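XAC2610 protein (Xanthomonas axonopodis pv. citri, PDB 4QTQ) probably acts as an immunity protein that inhibits a peptidoglycan hydrolase linked to type IV secretion-mediated bacterial killing, and binds a calcium ion. Local coordinates at residues D164-L176 with L183-A195. Sequence-based numbering, arbitrary orientation.
Sequences DGCCIHVFDTYEL and LIERLTEDTNDPA
C167, just ahead of strand 168-176, meets T191: T191 N donates to C167 O at 2.8 Å, with a nearly straight N-H...O angle of 175°. Beyond it the strands 168-176 and 183-190 run antiparallel, their axes 163° apart. H169 forms a hydrogen-bonded pair with E189, and water 1 links H169 ND1 to E189 O. V170 lies on the other face, its CG1 3.5 Å from R186 CG and at the in-plane edge of the guanidinium. F171, on the face of H169, forms a hydrogen-bonded pair with L187; its ring, with CG anti to its own carbonyl carbon, brings CE2 to 4.0 Å from E189 OE1, ring and carboxylate planes standing almost perpendicular. Water 2 bridges F171 O, T173 OG1 and E185 OE1. On V170's face D172 and R186 lie alongside each other; the arginine chain bends at chi3 (-53°) and closes a salt bridge, R186 NH1 to D172 OD2, at 2.9 Å. T173, back on the face of F171, accepts at O from I184 N at 2.9 Å and only weakly from E185 N: I184 and E185 both face it, a classic beta bulge that moves the register by one before Y174 pairs with L183. On the face of D172, L183 CD1 sits over the Y174 ring, 3.9 Å from its centroid, a CH-pi contact. This hairpin forms the middle of a six-stranded antiparallel sheet, flanked by strands 157-163 and 198-205, with Y174 touching I143 of helix 138-143.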
# COMPACT_ATOMS: atom_id res chain seq x y z
N ASP A 164 7.66 17.93 3.00
CA ASP A 164 8.46 18.06 4.23
C ASP A 164 7.61 18.12 5.51
O ASP A 164 8.12 18.46 6.58
CB ASP A 164 9.41 19.27 4.14
CG ASP A 164 8.69 20.60 4.15
OD1 ASP A 164 7.44 20.63 4.17
OD2 ASP A 164 9.37 21.64 4.13
N GLY A 165 6.32 17.77 5.42
CA GLY A 165 5.42 17.76 6.57
C GLY A 165 5.16 19.14 7.18
O GLY A 165 4.84 19.24 8.37
N CYS A 166 5.28 20.18 6.36
CA CYS A 166 5.18 21.55 6.82
C CYS A 166 4.56 22.44 5.74
O CYS A 166 3.34 22.55 5.64
CB CYS A 166 6.56 22.09 7.25
SG CYS A 166 7.30 21.28 8.69
N CYS A 167 5.42 23.04 4.92
CA CYS A 167 5.11 24.06 3.93
C CYS A 167 5.36 23.61 2.49
O CYS A 167 5.11 24.37 1.55
CB CYS A 167 6.08 25.21 4.21
SG CYS A 167 7.69 24.55 4.72
N ILE A 168 5.93 22.42 2.32
CA ILE A 168 6.14 21.86 0.99
C ILE A 168 5.32 20.58 0.90
O ILE A 168 5.51 19.66 1.69
CB ILE A 168 7.63 21.62 0.66
CG1 ILE A 168 8.34 22.97 0.52
CG2 ILE A 168 7.76 20.83 -0.64
CD1 ILE A 168 9.83 22.87 0.30
N HIS A 169 4.39 20.56 -0.05
CA HIS A 169 3.53 19.41 -0.29
C HIS A 169 3.67 19.01 -1.73
O HIS A 169 3.64 19.86 -2.63
CB HIS A 169 2.08 19.75 -0.00
CG HIS A 169 1.84 20.22 1.39
ND1 HIS A 169 1.59 21.54 1.70
CD2 HIS A 169 1.82 19.55 2.57
CE1 HIS A 169 1.44 21.66 3.01
NE2 HIS A 169 1.57 20.47 3.56
N VAL A 170 3.82 17.71 -1.96
CA VAL A 170 3.93 17.17 -3.31
C VAL A 170 2.77 16.21 -3.54
O VAL A 170 2.50 15.36 -2.69
CB VAL A 170 5.27 16.45 -3.53
CG1 VAL A 170 5.36 15.92 -4.96
CG2 VAL A 170 6.42 17.40 -3.21
N PHE A 171 2.08 16.40 -4.66
CA PHE A 171 0.91 15.60 -4.99
C PHE A 171 1.19 14.90 -6.30
O PHE A 171 1.28 15.53 -7.34
CB PHE A 171 -0.35 16.47 -5.10
CG PHE A 171 -0.65 17.28 -3.86
CD1 PHE A 171 -1.35 16.72 -2.81
CD2 PHE A 171 -0.22 18.60 -3.75
CE1 PHE A 171 -1.62 17.46 -1.66
CE2 PHE A 171 -0.49 19.34 -2.62
CZ PHE A 171 -1.19 18.77 -1.57
N ASP A 172 1.35 13.58 -6.23
CA ASP A 172 1.71 12.76 -7.38
C ASP A 172 0.52 12.00 -7.92
O ASP A 172 -0.31 11.50 -7.16
CB ASP A 172 2.81 11.76 -6.99
CG ASP A 172 4.16 12.40 -6.91
OD1 ASP A 172 4.34 13.51 -7.43
OD2 ASP A 172 5.08 11.80 -6.34
N THR A 173 0.44 11.93 -9.24
CA THR A 173 -0.57 11.13 -9.91
C THR A 173 0.15 10.16 -10.86
O THR A 173 1.01 10.58 -11.65
CB THR A 173 -1.60 12.00 -10.67
OG1 THR A 173 -2.33 12.81 -9.74
CG2 THR A 173 -2.58 11.13 -11.46
N TYR A 174 -0.19 8.88 -10.72
CA TYR A 174 0.37 7.81 -11.52
C TYR A 174 -0.76 7.23 -12.34
O TYR A 174 -1.89 7.10 -11.85
CB TYR A 174 0.95 6.70 -10.65
CG TYR A 174 2.16 7.11 -9.86
CD1 TYR A 174 2.04 7.84 -8.67
CD2 TYR A 174 3.44 6.77 -10.30
CE1 TYR A 174 3.16 8.22 -7.95
CE2 TYR A 174 4.56 7.13 -9.58
CZ TYR A 174 4.42 7.86 -8.42
OH TYR A 174 5.54 8.23 -7.73
N GLU A 175 -0.45 6.87 -13.59
CA GLU A 175 -1.38 6.08 -14.39
C GLU A 175 -0.87 4.65 -14.35
O GLU A 175 0.34 4.42 -14.51
CB GLU A 175 -1.44 6.58 -15.83
CG GLU A 175 -2.41 5.82 -16.71
CD GLU A 175 -2.58 6.43 -18.09
OE1 GLU A 175 -1.83 7.36 -18.43
OE2 GLU A 175 -3.46 5.98 -18.84
N LEU A 176 -1.77 3.71 -14.10
CA LEU A 176 -1.41 2.31 -14.06
C LEU A 176 -1.93 1.64 -15.32
O LEU A 176 -3.14 1.61 -15.54
CB LEU A 176 -1.98 1.62 -12.83
CG LEU A 176 -1.54 0.15 -12.68
CD1 LEU A 176 -0.14 0.04 -12.09
CD2 LEU A 176 -2.53 -0.60 -11.83
N LEU A 183 4.45 7.76 -13.38
CA LEU A 183 4.14 9.11 -12.93
C LEU A 183 3.75 9.96 -14.13
O LEU A 183 4.50 10.04 -15.10
CB LEU A 183 5.33 9.75 -12.21
CG LEU A 183 5.08 11.16 -11.64
CD1 LEU A 183 4.17 11.07 -10.42
CD2 LEU A 183 6.38 11.83 -11.28
N ILE A 184 2.59 10.60 -14.05
CA ILE A 184 2.13 11.49 -15.13
C ILE A 184 1.99 12.95 -14.71
O ILE A 184 1.83 13.82 -15.56
CB ILE A 184 0.80 11.02 -15.74
CG1 ILE A 184 -0.31 10.98 -14.69
CG2 ILE A 184 0.96 9.66 -16.41
CD1 ILE A 184 -1.69 11.01 -15.30
N GLU A 185 2.04 13.22 -13.41
CA GLU A 185 1.85 14.57 -12.90
C GLU A 185 2.41 14.68 -11.50
O GLU A 185 2.13 13.85 -10.63
CB GLU A 185 0.37 14.94 -12.89
CG GLU A 185 0.11 16.40 -12.56
CD GLU A 185 -1.35 16.67 -12.29
OE1 GLU A 185 -1.76 16.57 -11.12
OE2 GLU A 185 -2.08 16.98 -13.25
N ARG A 186 3.20 15.73 -11.28
CA ARG A 186 3.69 16.07 -9.96
C ARG A 186 3.38 17.55 -9.71
O ARG A 186 3.86 18.42 -10.45
CB ARG A 186 5.19 15.81 -9.85
CG ARG A 186 5.73 16.09 -8.45
CD ARG A 186 7.24 16.12 -8.35
NE ARG A 186 7.92 14.94 -8.88
CZ ARG A 186 7.96 13.74 -8.30
NH1 ARG A 186 7.31 13.49 -7.17
NH2 ARG A 186 8.64 12.76 -8.88
N LEU A 187 2.57 17.81 -8.67
CA LEU A 187 2.21 19.16 -8.26
C LEU A 187 2.96 19.49 -6.97
O LEU A 187 2.75 18.83 -5.96
CB LEU A 187 0.70 19.28 -8.00
CG LEU A 187 -0.31 18.92 -9.08
CD1 LEU A 187 -1.71 19.38 -8.67
CD2 LEU A 187 0.05 19.51 -10.44
N THR A 188 3.85 20.48 -7.02
CA THR A 188 4.61 20.89 -5.84
C THR A 188 4.09 22.25 -5.37
O THR A 188 4.10 23.23 -6.13
CB THR A 188 6.12 21.01 -6.14
OG1 THR A 188 6.60 19.75 -6.62
CG2 THR A 188 6.90 21.40 -4.88
N GLU A 189 3.62 22.30 -4.13
CA GLU A 189 3.15 23.55 -3.53
C GLU A 189 4.10 23.97 -2.42
O GLU A 189 4.40 23.18 -1.54
CB GLU A 189 1.75 23.39 -2.97
CG GLU A 189 0.72 22.96 -4.00
CD GLU A 189 -0.70 23.23 -3.54
OE1 GLU A 189 -0.93 23.26 -2.30
OE2 GLU A 189 -1.58 23.42 -4.41
N ASP A 190 4.56 25.22 -2.48
CA ASP A 190 5.49 25.78 -1.50
C ASP A 190 4.81 26.98 -0.82
O ASP A 190 4.59 28.03 -1.45
CB ASP A 190 6.79 26.19 -2.20
CG ASP A 190 7.86 26.73 -1.25
OD1 ASP A 190 7.54 27.18 -0.13
OD2 ASP A 190 9.04 26.69 -1.66
N THR A 191 4.47 26.82 0.46
CA THR A 191 3.80 27.85 1.25
C THR A 191 4.70 28.39 2.38
O THR A 191 4.21 28.82 3.43
CB THR A 191 2.48 27.30 1.83
OG1 THR A 191 1.64 26.89 0.76
CG2 THR A 191 1.72 28.35 2.65
N ASN A 192 6.02 28.37 2.16
CA ASN A 192 6.97 28.92 3.14
C ASN A 192 6.72 30.42 3.40
O ASN A 192 6.83 30.89 4.54
CB ASN A 192 8.42 28.66 2.71
CG ASN A 192 8.90 27.27 3.10
OD1 ASN A 192 8.87 26.91 4.27
ND2 ASN A 192 9.35 26.50 2.12
N ASP A 193 6.40 31.14 2.33
CA ASP A 193 5.86 32.50 2.42
C ASP A 193 4.36 32.43 2.15
O ASP A 193 3.93 32.42 0.99
CB ASP A 193 6.56 33.43 1.41
CG ASP A 193 6.05 34.87 1.47
OD1 ASP A 193 5.10 35.15 2.24
OD2 ASP A 193 6.61 35.72 0.75
N PRO A 194 3.54 32.35 3.22
CA PRO A 194 2.08 32.34 3.05
C PRO A 194 1.52 33.45 2.17
O PRO A 194 0.52 33.23 1.48
CB PRO A 194 1.57 32.51 4.49
CG PRO A 194 2.61 31.82 5.30
CD PRO A 194 3.92 32.10 4.62
N ALA A 195 2.15 34.62 2.19
CA ALA A 195 1.74 35.76 1.36
C ALA A 195 2.16 35.61 -0.11
O ALA A 195 1.65 36.33 -0.97
CB ALA A 195 2.29 37.05 1.95
O HOH W 1 2.59 23.72 0.92
O HOH W 2 -0.80 15.16 -9.21